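Local coordinates for alpha-L-rhamnosidase (Aspergillus terreus, PDB 6GSZ), which probably hydrolyses terminal non-reducing alpha-L-rhamnose residues in alpha-L-rhamnosides, at residues Gly256-Ser261 / Asp265-Asp270; Tyr599-Ala604 / Leu659-Tyr664; Asp61-Pro66 / Thr807-Ala812; Glu550-Ala555 / Asn615-Leu620. One frame throughout, in Å; residues are numbered along the deposited sequence.

Contact 1: Gly256-Ser261 / Asp265-Asp270; sequences GPIISS and DGEEYD. With CA (calcium ion), chain O.
P257 and Y269 lie side by side and point the same way, so the proline packs over one face of the tyrosine ring: its CB sits 3.9 Å from the Y269 ring centroid, shifted toward the rim, in a CH-pi contact. I258 comes to the edge of the same ring instead, with CG1 3.7 Å from Y269 CD2. The Y269 hydroxyl is hydrogen-bonded to E274, beyond the two strands. Further along this face, S261 OG donates to E267 OE1 at 2.7 Å, meeting the oxygen on its anti side, 15° out of the carboxylate plane. OE1 also accepts from the backbone N of S392, and OE2 is bonded to the indole of W389, which helps fix the rotation of the carboxylate.

S260 and E268 project from the other face. E268 puts CG anti to its backbone N (chi1 175°) and stays extended beyond it, which carries the carboxylate well clear of the backbone. I259 crosses this stem at a slant, its CB 3.9 Å from E268 CG. At the tip OE1 (2.4 Å) and OE2 (2.3 Å) of E268 both bind a calcium ion that also holds two waters, while another water links S260 OG to E268 OE1. Between the strands, E268 O accepts from I259 N at 2.8 Å and from S260 N at 3.3 Å: a classic beta bulge in an antiparallel hairpin.

Contact 2: Tyr599-Ala604 / Leu659-Tyr664; sequences YLVSDA and LALPLY
L661 turns its CG anti to the carbonyl carbon (chi1 -60°), and a chi2 of -179° then stretches CD1 straight on toward V601 and A604. V601 answers with CG1 anti to its own backbone N (chi1 171°), and CG2 falls beside that N, leaving both methyls within touch of the leucine tip. This is plain helix-helix packing in the catalytic domain of the six-hairpin glycosidase family, which in these enzymes is an (alpha/alpha)6 barrel; the partners are helices 598-619 and 656-664.

The contact is small and wholly apolar, and all three residues are buried. V601 and A604 stand three residues apart, about one turn, on the same side of their helix, and the L661 side chain reaches across to both. Its tip meets V601 at a slant while its base faces the alanine. With only a methyl group at A604, the backbones come close, and the A604 and L661 CA atoms are 6.4 Å apart. Helix 656-664 is kinked just beyond the leucine, where P662 has no N-H to bond to the preceding turn.

Neighbouring helices pack against the two: F640 of helix 623-644 touches A604, and L659 and L663 of the second helix lie on helix 671-687. In atoms, L661 CD1 lies 4.1 Å from V601 CG1 and 4.2 Å from V601 CG2, and L661 CB lies 4.0 Å from A604 CB.

Contact 3: Asp61-Pro66 / Thr807-Ala812; sequences DSVLVP and TPYGMA. With CA (calcium ion), chain I.
Y809 meets S62 along the CD1-CE1 side of its ring and V63 nearer the tip. Its CB leaves the backbone at a type I turn running from T807 to G810, and chi1 of -60° sets CG anti to the carbonyl carbon; T807 OG1, which accepts from Y809 N in an ST turn, lies in the plane of the ring at its edge. S62 OG lies at a slant to CD1 and CE1, 3.3 Å from CE1. That serine hydroxyl is hydrogen-bonded to N839 and, through a water, linked to P808 O. Next comes CZ, 3.6 Å from V63 CG2; the valine methyl stands over the ring face in a CH-pi contact, 29° off the normal, and its side chain crosses the tyrosine at about a right angle.

The two surfaces joined here are a loop of the N-terminal immunoglobulin-like domain and the strand 800-807/810-819 turn of the C-terminal domain. V63 CG2 also packs on P808 CB at 4.0 Å, and P808 in turn lines a pocket occupied by 2-(2-methoxyethoxy)ethanol.

At the tip, Y809 OH shares a water with D61 OD1, 2.7 Å from each. D61 OD1 accepts from V63 N, an Asx turn, and binds a calcium ion at 2.5 Å. D61 OD2 and V63 O join it on the metal at 2.4 and 2.3 Å, and four waters bring the ligands to seven.

Contact 4: Glu550-Ala555 / Asn615-Leu620; sequences EQYGGA and NISTSL. With NAG (2-acetamido-2-deoxy-beta-D-glucopyranose), chain C.
The Y552 ring presents its edge to helix 598-619: I616 CG2 and S617 OG both lie near the ring plane, while L620 CD1 comes in obliquely. This is a helix-helix contact of the six-hairpin glycosidase catalytic domain, made by helix 545-562 with the C-terminal end of helix 598-619. Y552 holds CG anti to its backbone N (chi1 -174°), which sends the ring across to the other helix. Its side chain slides past those of I616 and L620, which run the opposite way, so that Y552 CD1 is 3.6 Å from I616 CG2 and 3.7 Å from L620 CD1.

One polar bond crosses between the helices. Y552 OH donates to S617 OG at 2.7 Å, within the plane of the ring, and S617 OG is also hydrogen-bonded to L613 O one turn back, so the serine joins the tyrosine to its own helix backbone. E625 of helix 623-644 touches both Y552 and S617. The same serine completes an Asn-X-Ser sequon with N615, which takes no part in the packing and carries N-acetylglucosamine. The sugar is hydrogen-bonded to D611 and covalently linked from its C1 to N615 ND2, 1.4 Å apart.

In the fold
From the N terminus, the chain first lays down 61-66, whose partner 807-812 comes 741 residues later; contact 3 therefore closes a loop that holds all the others and ties the immunoglobulin-like domain to the C-terminal domain. Within it, contact 1 closes first, a tight hairpin in the family's N-terminal domain, on the opposite side of the chain's centre from the rest. The catalytic domain follows, where contacts 4 and 2 cross: 550-555 opens, 599-604 follows, 615-620 closes contact 4 and 659-664 closes contact 2. Both use helix 598-619, one near its start and one at its end, with contact centres about 23 Å apart, so that helix links 545-562 to 656-664.

Contact 1: Gly256-Ser261 / Asp265-Asp270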
# COMPACT_ATOMS: atom_id res chain seq x y z
N GLY A 256 -9.65 -14.12 27.89
CA GLY A 256 -8.29 -14.33 28.32
C GLY A 256 -7.65 -13.03 28.80
O GLY A 256 -8.35 -12.12 29.24
N PRO A 257 -6.31 -12.91 28.73
CA PRO A 257 -5.66 -11.73 29.28
C PRO A 257 -5.96 -10.42 28.56
O PRO A 257 -5.77 -9.34 29.15
CB PRO A 257 -4.17 -12.08 29.22
CG PRO A 257 -4.08 -13.07 28.04
CD PRO A 257 -5.37 -13.87 28.15
N ILE A 258 -6.35 -10.49 27.28
CA ILE A 258 -6.68 -9.23 26.63
C ILE A 258 -8.05 -8.78 27.13
O ILE A 258 -9.06 -9.44 26.86
CB ILE A 258 -6.62 -9.30 25.08
CG1 ILE A 258 -5.32 -9.91 24.55
CG2 ILE A 258 -6.85 -7.90 24.52
CD1 ILE A 258 -5.39 -10.31 23.09
N ILE A 259 -8.07 -7.60 27.79
CA ILE A 259 -9.31 -7.01 28.27
C ILE A 259 -10.03 -6.28 27.14
O ILE A 259 -11.25 -6.38 26.98
CB ILE A 259 -9.04 -6.07 29.46
CG1 ILE A 259 -8.27 -6.78 30.57
CG2 ILE A 259 -10.33 -5.48 29.97
CD1 ILE A 259 -8.92 -8.05 31.08
N SER A 260 -9.24 -5.50 26.37
CA SER A 260 -9.77 -4.80 25.21
C SER A 260 -8.62 -4.63 24.23
O SER A 260 -7.48 -4.52 24.64
CB SER A 260 -10.39 -3.47 25.56
OG SER A 260 -9.44 -2.63 26.16
N SER A 261 -8.95 -4.60 22.94
CA SER A 261 -7.93 -4.33 21.91
C SER A 261 -8.60 -3.72 20.69
O SER A 261 -9.42 -4.38 20.07
CB SER A 261 -7.16 -5.61 21.58
OG SER A 261 -6.00 -5.32 20.82
N ASP A 265 -8.15 3.03 19.97
CA ASP A 265 -7.86 3.36 21.36
C ASP A 265 -6.69 2.59 21.97
O ASP A 265 -6.07 3.09 22.90
CB ASP A 265 -9.10 3.30 22.24
CG ASP A 265 -10.05 4.48 22.07
OD1 ASP A 265 -9.64 5.52 21.45
OD2 ASP A 265 -11.23 4.36 22.53
N GLY A 266 -6.37 1.40 21.46
CA GLY A 266 -5.26 0.60 21.94
C GLY A 266 -5.74 -0.65 22.67
O GLY A 266 -6.88 -1.07 22.57
N GLU A 267 -4.80 -1.25 23.39
CA GLU A 267 -4.99 -2.56 24.01
C GLU A 267 -4.73 -2.47 25.53
O GLU A 267 -3.70 -1.92 25.95
CB GLU A 267 -4.04 -3.60 23.43
CG GLU A 267 -4.14 -4.94 24.13
CD GLU A 267 -3.55 -6.12 23.38
OE1 GLU A 267 -3.84 -6.23 22.15
OE2 GLU A 267 -2.72 -6.85 24.00
N GLU A 268 -5.66 -3.05 26.31
CA GLU A 268 -5.51 -3.29 27.76
C GLU A 268 -5.31 -4.81 27.93
O GLU A 268 -6.18 -5.60 27.52
CB GLU A 268 -6.71 -2.79 28.54
CG GLU A 268 -6.61 -3.13 30.01
CD GLU A 268 -7.73 -2.62 30.90
OE1 GLU A 268 -8.55 -1.81 30.48
OE2 GLU A 268 -7.75 -3.05 32.08
N TYR A 269 -4.15 -5.18 28.47
CA TYR A 269 -3.76 -6.57 28.67
C TYR A 269 -3.48 -6.78 30.15
O TYR A 269 -2.62 -6.10 30.70
CB TYR A 269 -2.52 -6.85 27.82
CG TYR A 269 -2.07 -8.28 27.78
CD1 TYR A 269 -1.22 -8.80 28.75
CD2 TYR A 269 -2.46 -9.13 26.76
CE1 TYR A 269 -0.76 -10.11 28.69
CE2 TYR A 269 -2.01 -10.44 26.69
CZ TYR A 269 -1.17 -10.94 27.67
OH TYR A 269 -0.76 -12.24 27.60
N ASP A 270 -4.11 -7.81 30.72
CA ASP A 270 -3.90 -8.17 32.14
C ASP A 270 -3.22 -9.53 32.17
O ASP A 270 -3.90 -10.56 32.04
CB ASP A 270 -5.18 -8.13 32.96
CG ASP A 270 -4.96 -8.37 34.44
OD1 ASP A 270 -3.81 -8.76 34.82
OD2 ASP A 270 -5.96 -8.15 35.19
CA CA O . -9.13 -1.29 32.74
O HOH W 1 -8.97 -0.66 24.38
O HOH W 2 -10.35 -1.68 28.54
O HOH W 3 -9.98 -0.10 34.65
O HOH W 4 -10.70 -2.97 32.88

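Contact 2: Tyr599-Ala604 / Leu659-Tyr664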
# COMPACT_ATOMS: atom_id res chain seq x y z
N TYR A 599 -14.69 23.86 -9.66
CA TYR A 599 -15.23 23.32 -10.92
C TYR A 599 -14.20 23.40 -12.05
O TYR A 599 -14.21 22.52 -12.93
CB TYR A 599 -16.60 23.96 -11.25
CG TYR A 599 -17.56 23.75 -10.12
CD1 TYR A 599 -18.03 22.48 -9.79
CD2 TYR A 599 -17.90 24.79 -9.30
CE1 TYR A 599 -18.83 22.26 -8.68
CE2 TYR A 599 -18.72 24.59 -8.20
CZ TYR A 599 -19.16 23.33 -7.88
OH TYR A 599 -19.93 23.14 -6.76
N LEU A 600 -13.32 24.41 -12.02
CA LEU A 600 -12.19 24.43 -12.98
C LEU A 600 -11.36 23.16 -12.73
O LEU A 600 -11.04 22.39 -13.66
CB LEU A 600 -11.37 25.69 -12.76
CG LEU A 600 -10.20 25.97 -13.70
CD1 LEU A 600 -9.82 27.44 -13.55
CD2 LEU A 600 -8.99 25.09 -13.37
N VAL A 601 -11.07 22.91 -11.44
CA VAL A 601 -10.30 21.72 -11.06
C VAL A 601 -11.03 20.44 -11.49
O VAL A 601 -10.44 19.53 -12.09
CB VAL A 601 -9.98 21.70 -9.55
CG1 VAL A 601 -9.38 20.39 -9.08
CG2 VAL A 601 -9.03 22.83 -9.17
N SER A 602 -12.32 20.37 -11.14
CA SER A 602 -13.11 19.18 -11.42
C SER A 602 -13.20 18.88 -12.92
O SER A 602 -13.12 17.73 -13.36
CB SER A 602 -14.48 19.32 -10.77
OG SER A 602 -14.41 19.33 -9.35
N ASP A 603 -13.47 19.93 -13.70
CA ASP A 603 -13.59 19.76 -15.14
C ASP A 603 -12.27 19.33 -15.76
O ASP A 603 -12.29 18.49 -16.70
CB ASP A 603 -14.07 21.06 -15.78
CG ASP A 603 -15.53 21.40 -15.52
OD1 ASP A 603 -16.29 20.49 -15.06
OD2 ASP A 603 -15.92 22.57 -15.81
N ALA A 604 -11.16 19.86 -15.22
CA ALA A 604 -9.84 19.42 -15.73
C ALA A 604 -9.68 17.91 -15.51
O ALA A 604 -9.27 17.19 -16.43
CB ALA A 604 -8.74 20.20 -15.09
N LEU A 659 -3.08 26.79 -13.46
CA LEU A 659 -2.26 26.68 -14.65
C LEU A 659 -1.77 25.24 -14.85
O LEU A 659 -1.70 24.75 -15.96
CB LEU A 659 -1.09 27.65 -14.54
CG LEU A 659 -1.48 29.11 -14.80
CD1 LEU A 659 -0.50 30.02 -14.11
CD2 LEU A 659 -1.56 29.39 -16.29
N ALA A 660 -1.31 24.58 -13.78
CA ALA A 660 -0.65 23.27 -13.95
C ALA A 660 -1.61 22.25 -14.58
O ALA A 660 -1.24 21.45 -15.44
CB ALA A 660 -0.10 22.76 -12.65
N LEU A 661 -2.87 22.24 -14.14
CA LEU A 661 -3.80 21.22 -14.66
C LEU A 661 -4.03 21.33 -16.17
O LEU A 661 -3.86 20.30 -16.86
CB LEU A 661 -5.11 21.20 -13.87
CG LEU A 661 -4.99 20.91 -12.39
CD1 LEU A 661 -6.35 20.89 -11.73
CD2 LEU A 661 -4.26 19.59 -12.14
N PRO A 662 -4.44 22.49 -16.73
CA PRO A 662 -4.60 22.53 -18.18
C PRO A 662 -3.28 22.35 -18.96
O PRO A 662 -3.32 21.86 -20.06
CB PRO A 662 -5.26 23.90 -18.41
CG PRO A 662 -4.79 24.72 -17.23
CD PRO A 662 -4.83 23.76 -16.07
N LEU A 663 -2.13 22.68 -18.35
CA LEU A 663 -0.86 22.40 -18.98
C LEU A 663 -0.60 20.90 -19.04
O LEU A 663 -0.26 20.35 -20.09
CB LEU A 663 0.26 23.12 -18.24
CG LEU A 663 0.31 24.64 -18.48
CD1 LEU A 663 1.29 25.29 -17.51
CD2 LEU A 663 0.69 24.95 -19.92
N TYR A 664 -0.78 20.19 -17.93
CA TYR A 664 -0.45 18.76 -17.93
C TYR A 664 -1.47 17.97 -18.76
O TYR A 664 -1.13 16.95 -19.41
CB TYR A 664 -0.43 18.21 -16.50
CG TYR A 664 0.27 16.89 -16.40
CD1 TYR A 664 1.63 16.81 -16.56
CD2 TYR A 664 -0.45 15.72 -16.24
CE1 TYR A 664 2.28 15.59 -16.54
CE2 TYR A 664 0.18 14.49 -16.21
CZ TYR A 664 1.56 14.43 -16.35
OH TYR A 664 2.24 13.26 -16.36

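Contact 3: Asp61-Pro66 / Thr807-Ala812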
# COMPACT_ATOMS: atom_id res chain seq x y z
N ASP A 61 8.08 -13.48 -24.27
CA ASP A 61 7.41 -12.97 -23.04
C ASP A 61 7.94 -13.69 -21.79
O ASP A 61 8.04 -14.93 -21.75
CB ASP A 61 5.91 -13.17 -23.15
CG ASP A 61 5.06 -12.30 -22.25
OD1 ASP A 61 5.58 -11.42 -21.55
OD2 ASP A 61 3.87 -12.45 -22.30
N SER A 62 8.35 -12.87 -20.81
CA SER A 62 8.79 -13.39 -19.51
C SER A 62 7.89 -12.92 -18.35
O SER A 62 8.21 -13.19 -17.19
CB SER A 62 10.25 -12.98 -19.28
OG SER A 62 10.43 -11.58 -19.43
N VAL A 63 6.76 -12.24 -18.68
CA VAL A 63 5.90 -11.66 -17.65
C VAL A 63 4.46 -12.06 -17.90
O VAL A 63 3.88 -11.76 -18.95
CB VAL A 63 6.03 -10.12 -17.65
CG1 VAL A 63 5.06 -9.50 -16.63
CG2 VAL A 63 7.45 -9.68 -17.36
N LEU A 64 3.88 -12.69 -16.88
CA LEU A 64 2.44 -13.06 -16.89
C LEU A 64 2.09 -13.92 -18.13
O LEU A 64 1.04 -13.71 -18.78
CB LEU A 64 1.58 -11.80 -16.77
CG LEU A 64 1.77 -11.04 -15.44
CD1 LEU A 64 1.15 -9.64 -15.54
CD2 LEU A 64 1.18 -11.76 -14.23
N VAL A 65 2.92 -14.95 -18.35
CA VAL A 65 2.67 -15.90 -19.43
C VAL A 65 1.67 -16.94 -18.94
O VAL A 65 1.43 -17.06 -17.73
CB VAL A 65 3.96 -16.58 -19.92
CG1 VAL A 65 5.06 -15.55 -20.21
CG2 VAL A 65 4.45 -17.65 -18.96
N PRO A 66 1.00 -17.70 -19.83
CA PRO A 66 -0.01 -18.65 -19.38
C PRO A 66 0.50 -19.83 -18.56
O PRO A 66 1.63 -20.27 -18.68
CB PRO A 66 -0.62 -19.17 -20.69
CG PRO A 66 -0.27 -18.11 -21.72
CD PRO A 66 1.11 -17.63 -21.29
N THR A 807 12.43 -3.66 -11.96
CA THR A 807 11.40 -3.87 -12.94
C THR A 807 10.94 -5.32 -12.91
O THR A 807 11.65 -6.18 -12.35
CB THR A 807 11.87 -3.56 -14.38
OG1 THR A 807 12.63 -4.66 -14.89
CG2 THR A 807 12.63 -2.26 -14.54
N PRO A 808 9.80 -5.64 -13.56
CA PRO A 808 9.42 -7.03 -13.77
C PRO A 808 10.44 -7.93 -14.50
O PRO A 808 10.27 -9.15 -14.52
CB PRO A 808 8.10 -6.88 -14.55
CG PRO A 808 7.53 -5.53 -14.18
CD PRO A 808 8.79 -4.70 -14.09
N TYR A 809 11.47 -7.32 -15.08
CA TYR A 809 12.53 -8.00 -15.84
C TYR A 809 13.85 -8.13 -15.06
O TYR A 809 14.74 -8.91 -15.48
CB TYR A 809 12.79 -7.28 -17.16
CG TYR A 809 11.56 -7.25 -18.00
CD1 TYR A 809 11.30 -8.29 -18.90
CD2 TYR A 809 10.62 -6.23 -17.90
CE1 TYR A 809 10.12 -8.34 -19.62
CE2 TYR A 809 9.44 -6.25 -18.62
CZ TYR A 809 9.18 -7.32 -19.48
OH TYR A 809 8.01 -7.40 -20.17
N GLY A 810 14.02 -7.34 -14.00
CA GLY A 810 15.28 -7.21 -13.33
C GLY A 810 15.64 -5.74 -13.10
O GLY A 810 14.84 -4.82 -13.37
N MET A 811 16.82 -5.53 -12.53
CA MET A 811 17.19 -4.21 -12.06
C MET A 811 17.49 -3.24 -13.21
O MET A 811 18.26 -3.56 -14.14
CB MET A 811 18.41 -4.28 -11.14
CG MET A 811 18.67 -2.99 -10.39
SD MET A 811 17.36 -2.56 -9.22
CE MET A 811 17.55 -3.92 -8.07
N ALA A 812 16.85 -2.07 -13.15
CA ALA A 812 17.23 -0.90 -13.92
C ALA A 812 17.85 0.12 -12.97
O ALA A 812 17.43 0.22 -11.82
CB ALA A 812 16.05 -0.28 -14.63
CA CA I . 3.39 -10.55 -20.84
O HOH W 5 7.73 -9.76 -21.55
O HOH W 6 10.87 -10.76 -16.95
O HOH W 7 1.24 -11.71 -20.77
O HOH W 8 2.16 -8.98 -19.42
O HOH W 9 4.80 -8.62 -20.88
O HOH W 10 2.62 -9.48 -22.85

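Contact 4: Glu550-Ala555 / Asn615-Leu620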
# COMPACT_ATOMS: atom_id res chain seq x y z
N GLU A 550 -10.20 -6.32 -15.92
CA GLU A 550 -11.13 -6.45 -14.76
C GLU A 550 -11.48 -5.08 -14.18
O GLU A 550 -12.58 -4.93 -13.59
CB GLU A 550 -10.57 -7.46 -13.77
CG GLU A 550 -9.60 -6.96 -12.76
CD GLU A 550 -8.81 -8.04 -12.05
OE1 GLU A 550 -8.63 -9.15 -12.66
OE2 GLU A 550 -8.32 -7.77 -10.92
N GLN A 551 -10.58 -4.11 -14.31
CA GLN A 551 -10.76 -2.76 -13.77
C GLN A 551 -11.51 -1.82 -14.74
O GLN A 551 -11.86 -0.69 -14.39
CB GLN A 551 -9.42 -2.20 -13.32
CG GLN A 551 -8.89 -2.97 -12.12
CD GLN A 551 -7.41 -2.81 -11.84
OE1 GLN A 551 -6.74 -1.95 -12.42
NE2 GLN A 551 -6.89 -3.63 -10.94
N TYR A 552 -11.73 -2.28 -15.98
CA TYR A 552 -12.32 -1.46 -16.98
C TYR A 552 -13.75 -1.04 -16.67
O TYR A 552 -14.09 0.16 -16.83
CB TYR A 552 -12.29 -2.14 -18.35
CG TYR A 552 -12.77 -1.26 -19.47
CD1 TYR A 552 -11.99 -0.21 -19.93
CD2 TYR A 552 -14.01 -1.44 -20.06
CE1 TYR A 552 -12.38 0.58 -20.99
CE2 TYR A 552 -14.43 -0.64 -21.12
CZ TYR A 552 -13.63 0.39 -21.57
OH TYR A 552 -14.02 1.17 -22.63
N GLY A 553 -14.55 -1.99 -16.17
CA GLY A 553 -15.96 -1.66 -15.95
C GLY A 553 -16.16 -0.55 -14.93
O GLY A 553 -16.97 0.36 -15.12
N GLY A 554 -15.32 -0.54 -13.89
CA GLY A 554 -15.39 0.54 -12.92
C GLY A 554 -15.10 1.90 -13.53
O GLY A 554 -15.78 2.91 -13.28
N ALA A 555 -14.02 1.95 -14.33
CA ALA A 555 -13.62 3.18 -14.99
C ALA A 555 -14.69 3.69 -15.97
O ALA A 555 -15.06 4.86 -15.93
CB ALA A 555 -12.28 2.95 -15.69
N ASN A 615 -7.63 5.94 -23.72
CA ASN A 615 -6.36 5.26 -23.86
C ASN A 615 -6.45 3.82 -23.37
O ASN A 615 -5.94 2.90 -24.01
CB ASN A 615 -5.23 6.05 -23.22
CG ASN A 615 -4.91 7.31 -24.02
OD1 ASN A 615 -5.65 7.69 -24.95
ND2 ASN A 615 -3.84 7.96 -23.64
N ILE A 616 -7.15 3.62 -22.23
CA ILE A 616 -7.35 2.25 -21.73
C ILE A 616 -8.17 1.44 -22.74
O ILE A 616 -7.88 0.27 -23.00
CB ILE A 616 -8.05 2.30 -20.35
CG1 ILE A 616 -7.12 2.87 -19.28
CG2 ILE A 616 -8.58 0.93 -20.00
CD1 ILE A 616 -7.93 3.28 -18.04
N SER A 617 -9.20 2.10 -23.31
CA SER A 617 -10.03 1.44 -24.32
C SER A 617 -9.14 0.97 -25.49
O SER A 617 -9.28 -0.15 -25.94
CB SER A 617 -11.17 2.37 -24.79
OG SER A 617 -12.01 2.69 -23.70
N THR A 618 -8.24 1.83 -25.95
CA THR A 618 -7.33 1.47 -27.04
C THR A 618 -6.44 0.28 -26.64
O THR A 618 -6.28 -0.67 -27.40
CB THR A 618 -6.53 2.70 -27.43
OG1 THR A 618 -7.43 3.69 -27.90
CG2 THR A 618 -5.52 2.37 -28.50
N SER A 619 -5.90 0.31 -25.43
CA SER A 619 -5.03 -0.76 -24.93
C SER A 619 -5.77 -2.10 -24.96
O SER A 619 -5.15 -3.17 -25.19
CB SER A 619 -4.50 -0.47 -23.53
OG SER A 619 -3.66 0.68 -23.52
N LEU A 620 -7.07 -2.05 -24.66
CA LEU A 620 -7.91 -3.26 -24.58
C LEU A 620 -8.64 -3.60 -25.87
O LEU A 620 -9.41 -4.51 -25.91
CB LEU A 620 -8.95 -3.06 -23.47
CG LEU A 620 -8.41 -2.99 -22.05
CD1 LEU A 620 -9.54 -2.72 -21.06
CD2 LEU A 620 -7.63 -4.24 -21.65
C1 NAG C . -3.48 9.19 -24.30
C2 NAG C . -2.50 9.98 -23.45
C3 NAG C . -2.09 11.26 -24.18
C4 NAG C . -1.62 10.93 -25.59
C5 NAG C . -2.65 10.07 -26.31
C6 NAG C . -2.19 9.64 -27.70
C7 NAG C . -2.53 9.95 -21.01
C8 NAG C . -3.30 10.36 -19.79
N2 NAG C . -3.08 10.27 -22.18
O3 NAG C . -1.05 11.90 -23.44
O4 NAG C . -1.50 12.19 -26.29
O5 NAG C . -2.89 8.89 -25.52
O6 NAG C . -0.97 8.85 -27.63
O7 NAG C . -1.49 9.34 -20.93